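Local coordinates for protein lysine/ornithine decarboxylase (Vibrio vulnificus, PDB 2PLJ) that catalyses the decarboxylation of lysine and ornithine with a pyridoxal phosphate cofactor, the ornithine reaction giving putrescine, at residues T125-P130 / N146-D151; L168-S173 / I206-L211; I316-D321 / L371-N376; T342-G347 / N376-I381. One frame throughout, in Å; residues are numbered along the deposited sequence.

Contact 1 (T125-P130 / N146-D151); sequences TIHTHP and NVFVVD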
# COMPACT_ATOMS: atom_id res chain seq x y z
N THR A 125 17.52 -11.62 -19.71
CA THR A 125 16.41 -11.69 -18.75
C THR A 125 16.08 -13.12 -18.35
O THR A 125 16.30 -14.09 -19.11
CB THR A 125 15.12 -10.98 -19.26
OG1 THR A 125 14.47 -11.77 -20.27
CG2 THR A 125 15.42 -9.54 -19.80
N ILE A 126 15.59 -13.23 -17.12
CA ILE A 126 14.99 -14.46 -16.64
C ILE A 126 13.65 -14.09 -15.98
O ILE A 126 13.50 -12.98 -15.42
CB ILE A 126 15.88 -15.24 -15.62
CG1 ILE A 126 16.21 -14.40 -14.38
CG2 ILE A 126 17.18 -15.74 -16.31
CD1 ILE A 126 17.04 -15.17 -13.32
N HIS A 127 12.68 -15.00 -16.02
CA HIS A 127 11.37 -14.75 -15.39
C HIS A 127 11.31 -15.67 -14.17
O HIS A 127 11.54 -16.86 -14.28
CB HIS A 127 10.26 -15.05 -16.40
CG HIS A 127 8.91 -14.60 -15.96
ND1 HIS A 127 8.24 -15.16 -14.89
CD2 HIS A 127 8.07 -13.67 -16.49
CE1 HIS A 127 7.06 -14.57 -14.75
NE2 HIS A 127 6.92 -13.70 -15.74
N THR A 128 11.13 -15.10 -12.99
CA THR A 128 11.30 -15.93 -11.79
C THR A 128 10.05 -16.07 -10.94
O THR A 128 10.14 -16.57 -9.81
CB THR A 128 12.45 -15.41 -10.95
OG1 THR A 128 12.17 -14.06 -10.61
CG2 THR A 128 13.81 -15.59 -11.71
N HIS A 129 8.90 -15.70 -11.48
CA HIS A 129 7.71 -15.86 -10.65
C HIS A 129 7.37 -17.35 -10.64
O HIS A 129 7.17 -17.91 -11.72
CB HIS A 129 6.53 -15.06 -11.16
CG HIS A 129 5.42 -15.01 -10.15
ND1 HIS A 129 4.84 -13.84 -9.73
CD2 HIS A 129 4.86 -16.00 -9.42
CE1 HIS A 129 3.93 -14.12 -8.81
NE2 HIS A 129 3.93 -15.42 -8.60
N PRO A 130 7.35 -18.00 -9.46
CA PRO A 130 7.09 -19.45 -9.49
C PRO A 130 5.68 -19.86 -9.88
O PRO A 130 5.48 -21.03 -10.24
CB PRO A 130 7.39 -19.92 -8.04
CG PRO A 130 8.24 -18.80 -7.43
CD PRO A 130 7.65 -17.53 -8.09
N ASN A 146 12.82 -16.81 -22.08
CA ASN A 146 12.52 -18.25 -22.15
C ASN A 146 13.01 -19.06 -20.95
O ASN A 146 13.03 -20.31 -20.99
CB ASN A 146 13.07 -18.84 -23.46
CG ASN A 146 14.56 -18.59 -23.65
OD1 ASN A 146 15.30 -18.45 -22.69
ND2 ASN A 146 15.00 -18.55 -24.91
N VAL A 147 13.44 -18.36 -19.89
CA VAL A 147 13.84 -19.01 -18.65
C VAL A 147 12.75 -18.72 -17.60
O VAL A 147 12.40 -17.53 -17.37
CB VAL A 147 15.21 -18.48 -18.11
CG1 VAL A 147 15.59 -19.18 -16.76
CG2 VAL A 147 16.34 -18.70 -19.13
N PHE A 148 12.23 -19.78 -16.98
CA PHE A 148 11.13 -19.65 -16.00
C PHE A 148 11.47 -20.51 -14.80
O PHE A 148 12.35 -21.37 -14.88
CB PHE A 148 9.80 -20.11 -16.58
CG PHE A 148 9.32 -19.26 -17.73
CD1 PHE A 148 8.55 -18.11 -17.48
CD2 PHE A 148 9.67 -19.59 -19.05
CE1 PHE A 148 8.13 -17.28 -18.52
CE2 PHE A 148 9.25 -18.79 -20.10
CZ PHE A 148 8.49 -17.63 -19.85
N VAL A 149 10.74 -20.29 -13.71
CA VAL A 149 10.95 -21.04 -12.48
C VAL A 149 9.74 -21.93 -12.21
O VAL A 149 8.59 -21.49 -12.42
CB VAL A 149 11.14 -20.06 -11.26
CG1 VAL A 149 10.93 -20.79 -9.90
CG2 VAL A 149 12.50 -19.31 -11.34
N VAL A 150 9.99 -23.14 -11.72
CA VAL A 150 8.93 -23.98 -11.17
C VAL A 150 9.35 -24.49 -9.80
O VAL A 150 10.54 -24.67 -9.55
CB VAL A 150 8.55 -25.15 -12.10
CG1 VAL A 150 8.05 -24.60 -13.44
CG2 VAL A 150 9.73 -26.12 -12.30
N ASP A 151 8.37 -24.71 -8.94
CA ASP A 151 8.64 -25.37 -7.65
C ASP A 151 7.63 -26.48 -7.32
O ASP A 151 7.59 -26.99 -6.19
CB ASP A 151 8.74 -24.32 -6.53
CG ASP A 151 7.38 -23.76 -6.09
OD1 ASP A 151 6.31 -24.19 -6.61
OD2 ASP A 151 7.41 -22.87 -5.21
O HOH W 1 15.63 -15.26 -21.56
O HOH W 2 8.88 -18.12 -13.85
O HOH W 3 5.93 -23.48 -9.21
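A chi1 of -170° swings the His127 ring away from its own amide N, and a chi1 of -64° sets the Phe148 ring beside its N; these two choices bring the rings together between consecutive parallel strands of the beta/alpha barrel. The rings meet obliquely, with Phe148 CE1 over one face of the imidazole and 3.8 Å from His127 CG. Ala140 of helix 134-143, the helix of this beta-alpha-beta crossover, packs against both residues. Nearer the start of the strands, a methyl of each side chain makes the seam: Ile126 CG2 lies 3.8 Å from Val147 CG1. A single backbone hydrogen bond joins the segments, His127 N to Val147 O at 2.9 Å. Beyond it direct backbone bonding gives way to water, and Val149 puts CG2 3.6 Å from Thr128 CA, while Thr128 OG1 is taken by Asp105. Water 2 bridges the next step, accepting from Val149 N at 2.9 Å and donating to His129 O at 2.7 Å; it also lies in the ring plane at the Phe148 edge. Water 3 closes the far end, donating to Pro130 O and to Asp151 OD1, while Asp151 N donates to it across 2.7 Å; Asp151 OD2 accepts from Gly188 N.

Contact 2 (L168-S173 / I206-L211); sequences LLVRLS and IRIKGL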
# COMPACT_ATOMS: atom_id res chain seq x y z
N LEU A 168 13.93 -24.40 -17.62
CA LEU A 168 13.38 -24.09 -16.29
C LEU A 168 14.42 -24.16 -15.17
O LEU A 168 15.30 -25.04 -15.16
CB LEU A 168 12.26 -25.10 -15.97
CG LEU A 168 11.11 -25.19 -16.99
CD1 LEU A 168 10.11 -26.22 -16.52
CD2 LEU A 168 10.46 -23.80 -17.17
N LEU A 169 14.30 -23.24 -14.22
CA LEU A 169 15.01 -23.32 -12.95
C LEU A 169 14.05 -23.92 -11.93
O LEU A 169 12.89 -23.46 -11.83
CB LEU A 169 15.47 -21.93 -12.47
CG LEU A 169 16.55 -21.26 -13.33
CD1 LEU A 169 16.66 -19.75 -12.99
CD2 LEU A 169 17.89 -21.97 -13.19
N VAL A 170 14.52 -24.91 -11.17
CA VAL A 170 13.70 -25.52 -10.12
C VAL A 170 14.07 -24.86 -8.81
O VAL A 170 15.23 -24.90 -8.41
CB VAL A 170 13.90 -27.06 -10.02
CG1 VAL A 170 12.97 -27.61 -8.95
CG2 VAL A 170 13.62 -27.72 -11.38
N ARG A 171 13.09 -24.22 -8.16
CA ARG A 171 13.36 -23.43 -6.98
C ARG A 171 13.18 -24.31 -5.75
O ARG A 171 12.11 -24.93 -5.58
CB ARG A 171 12.42 -22.22 -6.89
CG ARG A 171 12.65 -21.44 -5.58
CD ARG A 171 11.98 -20.09 -5.66
NE ARG A 171 11.98 -19.42 -4.36
CZ ARG A 171 11.45 -18.21 -4.12
NH1 ARG A 171 10.93 -17.47 -5.10
NH2 ARG A 171 11.45 -17.73 -2.87
N LEU A 172 14.21 -24.36 -4.92
CA LEU A 172 14.19 -25.11 -3.65
C LEU A 172 13.99 -24.17 -2.47
O LEU A 172 14.37 -23.00 -2.53
CB LEU A 172 15.51 -25.89 -3.45
CG LEU A 172 15.69 -27.18 -4.24
CD1 LEU A 172 15.83 -26.90 -5.72
CD2 LEU A 172 16.88 -28.02 -3.75
N SER A 173 13.39 -24.70 -1.41
CA SER A 173 13.44 -24.04 -0.10
C SER A 173 13.93 -25.04 0.95
O SER A 173 13.80 -26.25 0.79
CB SER A 173 12.07 -23.44 0.27
OG SER A 173 11.16 -24.44 0.68
N ILE A 206 10.93 -31.68 -21.12
CA ILE A 206 11.03 -30.26 -20.73
C ILE A 206 12.43 -30.05 -20.17
O ILE A 206 12.84 -30.78 -19.28
CB ILE A 206 9.97 -29.84 -19.68
CG1 ILE A 206 8.55 -30.03 -20.26
CG2 ILE A 206 10.26 -28.39 -19.14
CD1 ILE A 206 7.42 -29.97 -19.19
N ARG A 207 13.16 -29.08 -20.74
CA ARG A 207 14.54 -28.82 -20.35
C ARG A 207 14.62 -28.16 -18.97
O ARG A 207 13.91 -27.18 -18.69
CB ARG A 207 15.22 -27.91 -21.38
CG ARG A 207 16.61 -27.41 -20.96
CD ARG A 207 17.38 -26.71 -22.09
NE ARG A 207 18.51 -25.94 -21.55
CZ ARG A 207 19.68 -26.47 -21.20
NH1 ARG A 207 19.89 -27.78 -21.35
NH2 ARG A 207 20.64 -25.70 -20.70
N ILE A 208 15.51 -28.70 -18.13
CA ILE A 208 15.83 -28.06 -16.85
C ILE A 208 17.18 -27.36 -16.98
O ILE A 208 18.22 -28.01 -17.24
CB ILE A 208 15.85 -29.09 -15.68
CG1 ILE A 208 14.49 -29.82 -15.53
CG2 ILE A 208 16.29 -28.41 -14.37
CD1 ILE A 208 13.27 -28.90 -15.35
N LYS A 209 17.16 -26.04 -16.81
CA LYS A 209 18.36 -25.19 -16.83
C LYS A 209 19.18 -25.40 -15.55
O LYS A 209 20.39 -25.46 -15.59
CB LYS A 209 17.96 -23.71 -16.94
CG LYS A 209 19.16 -22.79 -17.14
CD LYS A 209 18.73 -21.33 -17.31
CE LYS A 209 19.94 -20.43 -17.57
NZ LYS A 209 20.45 -20.64 -18.96
N GLY A 210 18.50 -25.56 -14.41
CA GLY A 210 19.23 -25.73 -13.17
C GLY A 210 18.34 -25.51 -11.96
O GLY A 210 17.13 -25.76 -12.03
N LEU A 211 18.96 -25.03 -10.87
CA LEU A 211 18.30 -24.84 -9.58
C LEU A 211 18.36 -23.38 -9.15
O LEU A 211 19.26 -22.63 -9.55
CB LEU A 211 18.95 -25.69 -8.49
CG LEU A 211 19.10 -27.19 -8.75
CD1 LEU A 211 19.78 -27.89 -7.53
CD2 LEU A 211 17.76 -27.82 -9.02
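Leu168 and Ile206 press together at the apolar end of the pairing, CD1 to CG2 at 3.4 Å, tighter than ordinary van der Waals contact. Along the same face, Val170 CG2 meets Ile208 CG2 at 4.1 Å, and Leu211 reaches forward so that CD2 sits 3.9 Å from Leu172 CD1. Helix 191-203 lies over this row, with Ile197 and Ile198 on Val170 and Ala201 on Ile208. On the other face Leu169 lays CD2 against the backbone of Gly210, 3.8 Å from its N. The backbone ladder beneath is interrupted by a beta bulge: Leu168 O accepts from Lys209 N at 2.7 Å and, weakly, from Gly210 N at 3.3 Å. Lys209 supplies the helix-like turn (phi/psi -73/-39°) that inserts the extra residue, after which Val170 N to Gly210 O, 2.9 Å, restores parallel pairing. At the polar edge two salt bridges converge on one carboxylate, Arg207 NE to Glu167 OE1 and Lys209 NZ to Glu167 OE2. Further along strand 167-171, Arg171 belongs to the pocket of the bound cofactor-putrescine adduct. The bulged pair itself consists of two neighbouring strands of the parallel beta/alpha barrel.

Contact 3 (I316-D321 / L371-N376); sequences IWYYLD and LPKLNN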
# COMPACT_ATOMS: atom_id res chain seq x y z
N ILE A 316 5.24 17.50 19.94
CA ILE A 316 4.88 18.26 18.75
C ILE A 316 4.66 17.26 17.62
O ILE A 316 5.60 16.54 17.22
CB ILE A 316 5.93 19.30 18.29
CG1 ILE A 316 6.29 20.30 19.41
CG2 ILE A 316 5.42 20.07 17.03
CD1 ILE A 316 7.29 21.38 18.96
N TRP A 317 3.43 17.22 17.12
CA TRP A 317 3.11 16.43 15.91
C TRP A 317 3.33 17.27 14.65
O TRP A 317 2.76 18.35 14.53
CB TRP A 317 1.66 15.97 15.95
CG TRP A 317 1.39 14.83 16.87
CD1 TRP A 317 1.55 14.80 18.24
CD2 TRP A 317 0.90 13.54 16.50
NE1 TRP A 317 1.18 13.57 18.74
CE2 TRP A 317 0.79 12.77 17.69
CE3 TRP A 317 0.56 12.95 15.28
CZ2 TRP A 317 0.33 11.44 17.69
CZ3 TRP A 317 0.10 11.62 15.27
CH2 TRP A 317 0.00 10.88 16.47
N TYR A 318 4.17 16.76 13.74
CA TYR A 318 4.29 17.31 12.39
C TYR A 318 3.55 16.41 11.40
O TYR A 318 3.74 15.20 11.40
CB TYR A 318 5.76 17.42 11.98
CG TYR A 318 6.57 18.31 12.91
CD1 TYR A 318 6.34 19.69 12.95
CD2 TYR A 318 7.55 17.77 13.76
CE1 TYR A 318 7.08 20.53 13.79
CE2 TYR A 318 8.29 18.60 14.63
CZ TYR A 318 8.05 19.98 14.62
OH TYR A 318 8.75 20.82 15.47
N TYR A 319 2.74 17.02 10.54
CA TYR A 319 1.94 16.28 9.57
C TYR A 319 2.60 16.53 8.23
O TYR A 319 2.58 17.65 7.72
CB TYR A 319 0.50 16.77 9.58
CG TYR A 319 -0.15 16.64 10.94
CD1 TYR A 319 -0.88 15.51 11.29
CD2 TYR A 319 -0.02 17.67 11.91
CE1 TYR A 319 -1.48 15.38 12.55
CE2 TYR A 319 -0.59 17.55 13.16
CZ TYR A 319 -1.32 16.41 13.50
OH TYR A 319 -1.88 16.35 14.76
N LEU A 320 3.21 15.48 7.68
CA LEU A 320 3.98 15.60 6.44
C LEU A 320 3.15 15.32 5.20
O LEU A 320 2.05 14.75 5.31
CB LEU A 320 5.20 14.63 6.46
CG LEU A 320 6.08 14.70 7.72
CD1 LEU A 320 7.23 13.72 7.62
CD2 LEU A 320 6.62 16.12 7.99
N ASP A 321 3.68 15.67 4.02
CA ASP A 321 3.03 15.39 2.74
C ASP A 321 3.39 14.01 2.14
O ASP A 321 3.06 13.73 0.98
CB ASP A 321 3.27 16.53 1.72
CG ASP A 321 4.74 16.87 1.55
OD1 ASP A 321 5.60 16.08 1.99
OD2 ASP A 321 5.04 17.96 0.97
N LEU A 371 13.57 16.24 17.44
CA LEU A 371 13.79 17.14 16.32
C LEU A 371 13.84 18.58 16.78
O LEU A 371 13.17 18.96 17.76
CB LEU A 371 12.68 17.01 15.28
CG LEU A 371 12.38 15.68 14.57
CD1 LEU A 371 11.15 15.87 13.71
CD2 LEU A 371 13.56 15.19 13.69
N PRO A 372 14.62 19.41 16.07
CA PRO A 372 14.51 20.84 16.31
C PRO A 372 13.09 21.32 15.95
O PRO A 372 12.36 20.63 15.22
CB PRO A 372 15.57 21.45 15.37
CG PRO A 372 15.85 20.42 14.37
CD PRO A 372 15.58 19.09 14.99
N LYS A 373 12.70 22.47 16.48
CA LYS A 373 11.42 23.07 16.12
C LYS A 373 11.38 23.37 14.61
O LYS A 373 12.27 24.06 14.09
CB LYS A 373 11.15 24.35 16.94
CG LYS A 373 9.85 25.07 16.58
CD LYS A 373 8.61 24.19 16.78
CE LYS A 373 7.31 24.96 16.59
NZ LYS A 373 7.07 25.54 15.22
N LEU A 374 10.37 22.83 13.95
CA LEU A 374 10.16 23.06 12.52
C LEU A 374 8.98 23.97 12.25
O LEU A 374 7.98 23.93 12.98
CB LEU A 374 9.89 21.73 11.82
CG LEU A 374 10.95 20.64 12.02
CD1 LEU A 374 10.47 19.39 11.30
CD2 LEU A 374 12.32 21.11 11.51
N ASN A 375 9.10 24.79 11.21
CA ASN A 375 7.98 25.57 10.68
C ASN A 375 7.26 24.80 9.57
O ASN A 375 7.85 23.92 8.92
CB ASN A 375 8.51 26.87 10.08
CG ASN A 375 9.19 27.76 11.10
OD1 ASN A 375 10.25 28.31 10.84
ND2 ASN A 375 8.58 27.92 12.26
N ASN A 376 6.00 25.15 9.32
CA ASN A 376 5.33 24.60 8.15
C ASN A 376 6.17 24.91 6.92
O ASN A 376 6.75 26.02 6.81
CB ASN A 376 3.91 25.16 7.96
CG ASN A 376 2.98 24.80 9.12
OD1 ASN A 376 3.27 23.91 9.93
ND2 ASN A 376 1.85 25.51 9.20
O HOH W 4 10.25 19.61 17.11
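Within the beta-barrel part of the enzyme, Tyr318 of strand 315-320 stretches past the intervening strand 349-355 to meet the loop that follows strand 369-372. Its hydroxyl takes the backbone N-H of Leu374 almost head-on, N to OH 3.0 Å with 168° at the hydrogen, so a side-chain oxygen accepts this backbone N-H. Water 4 sits at the ring edge, in plane, 2.5 Å from Tyr318 OH, and donates to Leu371 O at 3.1 Å.

The ring is sandwiched as well as tethered. Leu374 crosses it at about a right angle and sets CD1 over the centre of one face, 4.0 Å from the centroid and 9° off the normal, a CH-pi contact. Against the opposite face lies Ile316 CG2 of its own strand, offset toward the rim. Leu371 slides past in the reverse direction, its CD1 4.1 Å from Tyr318 CE2. At the exposed side Lys373 folds back through two bends in its chain: its CD packs 3.8 Å from Ile316 CD1, and NZ hydrogen-bonds Leu374 O at 2.9 Å from above the carbonyl plane. Gln309 of strand 300-312 holds both ends of that bond, accepting from Lys373 NZ and donating to Leu374 O.

Alternation along strand 315-320 sends Trp317 and Tyr319 the other way. Tyr318 thus packs on the chain following strand 369-372 while Tyr319 meets Phe187 of the second subunit, both from one strand of the mixed beta-barrel sheet of this beta/alpha-barrel decarboxylase.

Contact 4 (T342-G347 / N376-I381); sequences TIKQGG and NGDLVI
Lys344 and Asp378 come together at about a right angle, the lysine chain bent about CB-CG (chi2 -138°) and again about CD-CE so that NZ arrives on the syn lone pair of Asp378 OD2. The salt bridge is short and one-sided: Lys344 NZ lies 2.6 Å from Asp378 OD2 but 3.5 Å from its OD1. Asp378 OD2 also accepts from the backbone N of Asn375, a second donor that fixes the carboxylate and would be expected to favour its charged form.

Ile343 and Leu379 behave quite differently: they lie side by side and point the same way, CD1 against CD1 at 3.5 Å, a tight fit. Both run toward helix 40-53, with Ile343 touching Ile43 and Leu379 touching Ile46 and Val50, so the apolar pair joins the edge of the beta barrel to that helix.

Next to the apolar pair, the antiparallel pairing of the barrel ends. Strand 340-342 runs antiparallel to strand 379-382, and Thr342 faces Val380 as a non-hydrogen-bonded pair with CA atoms 4.7 Å apart; Thr342 CA also approaches Leu379 O at 3.5 Å in a CA-H...O contact. Past Thr342 the chain turns away, and water 5 takes over, accepting from Lys344 N at 3.0 Å while donating to Leu379 O.

The turn is held by its own side chains. Thr342 OG1, placed between its backbone N and carbonyl carbon (chi1 53°), donates to Lys344 O at 2.7 Å in the carbonyl plane. Gln345 doubles back, and its NE2 donates to Thr342 O at 3.0 Å, nearly within the plane of its own amide.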
# COMPACT_ATOMS: atom_id res chain seq x y z
N THR A 342 16.59 16.28 9.27
CA THR A 342 15.97 17.52 8.84
C THR A 342 17.09 18.42 8.34
O THR A 342 18.25 18.24 8.73
CB THR A 342 15.24 18.21 10.02
OG1 THR A 342 16.14 18.34 11.13
CG2 THR A 342 14.05 17.37 10.44
N ILE A 343 16.75 19.35 7.46
CA ILE A 343 17.74 20.35 7.03
C ILE A 343 18.06 21.24 8.22
O ILE A 343 19.24 21.46 8.52
CB ILE A 343 17.28 21.14 5.78
CG1 ILE A 343 17.26 20.20 4.55
CG2 ILE A 343 18.22 22.36 5.52
CD1 ILE A 343 16.54 20.77 3.35
N LYS A 344 17.01 21.69 8.91
CA LYS A 344 17.17 22.48 10.14
C LYS A 344 17.93 21.70 11.20
O LYS A 344 17.57 20.56 11.51
CB LYS A 344 15.81 22.90 10.70
CG LYS A 344 15.14 23.98 9.88
CD LYS A 344 14.50 25.03 10.76
CE LYS A 344 14.02 26.17 9.89
NZ LYS A 344 12.68 26.65 10.33
N GLN A 345 18.99 22.30 11.72
CA GLN A 345 19.85 21.66 12.72
C GLN A 345 20.23 22.66 13.81
O GLN A 345 20.27 23.87 13.56
CB GLN A 345 21.12 21.11 12.05
CG GLN A 345 20.89 19.90 11.13
CD GLN A 345 20.56 18.62 11.90
OE1 GLN A 345 21.20 18.33 12.92
NE2 GLN A 345 19.58 17.86 11.42
N GLY A 346 20.48 22.16 15.01
CA GLY A 346 20.93 23.01 16.11
C GLY A 346 19.81 23.59 16.96
O GLY A 346 18.64 23.63 16.55
N GLY A 347 20.16 24.06 18.15
CA GLY A 347 19.15 24.51 19.10
C GLY A 347 18.45 23.35 19.80
O GLY A 347 18.89 22.21 19.74
N ASN A 376 6.00 25.15 9.32
CA ASN A 376 5.33 24.60 8.15
C ASN A 376 6.17 24.91 6.92
O ASN A 376 6.75 26.02 6.81
CB ASN A 376 3.91 25.16 7.96
CG ASN A 376 2.98 24.80 9.12
OD1 ASN A 376 3.27 23.91 9.93
ND2 ASN A 376 1.85 25.51 9.20
N GLY A 377 6.24 23.92 6.03
CA GLY A 377 7.08 23.97 4.84
C GLY A 377 8.50 23.46 5.03
O GLY A 377 9.20 23.21 4.03
N ASP A 378 8.95 23.29 6.28
CA ASP A 378 10.30 22.71 6.52
C ASP A 378 10.39 21.25 6.06
O ASP A 378 9.39 20.54 6.01
CB ASP A 378 10.73 22.82 7.98
CG ASP A 378 11.27 24.22 8.34
OD1 ASP A 378 11.64 24.98 7.40
OD2 ASP A 378 11.34 24.54 9.54
N LEU A 379 11.61 20.82 5.76
CA LEU A 379 11.84 19.50 5.12
C LEU A 379 12.34 18.39 6.05
O LEU A 379 13.19 18.62 6.94
CB LEU A 379 12.79 19.65 3.95
CG LEU A 379 12.44 20.72 2.92
CD1 LEU A 379 13.44 20.71 1.76
CD2 LEU A 379 11.00 20.55 2.42
N VAL A 380 11.82 17.19 5.78
CA VAL A 380 12.20 15.97 6.48
C VAL A 380 12.74 15.02 5.40
O VAL A 380 12.08 14.81 4.38
CB VAL A 380 11.01 15.34 7.22
CG1 VAL A 380 11.38 13.97 7.79
CG2 VAL A 380 10.53 16.29 8.32
N ILE A 381 13.92 14.48 5.66
CA ILE A 381 14.68 13.74 4.64
C ILE A 381 14.80 12.31 5.13
O ILE A 381 15.12 12.08 6.30
CB ILE A 381 16.12 14.35 4.47
CG1 ILE A 381 16.12 15.89 4.26
CG2 ILE A 381 16.94 13.60 3.42
CD1 ILE A 381 15.10 16.43 3.23
O HOH W 5 14.22 20.96 7.93

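Followed from the N terminus, the chain first closes contact 1, a short loop in which helix 134-143 carries strand 125-127 round to strand 147-150. Contact 2 follows in series, spanning helix 191-203, and the two meet directly because strands 147-150 and 167-171 are neighbours in the parallel barrel. After that barrel is complete, the beta-barrel part brings contacts 3 and 4, whose segments alternate: 316-321, 342-347, 371-376, then 376-381. They cross rather than nest, share Asn376, and tie one side of the mixed sheet together with centres about 8 Å apart. Contacts 1 and 3 have centres about 46 Å apart, yet both reach the second subunit.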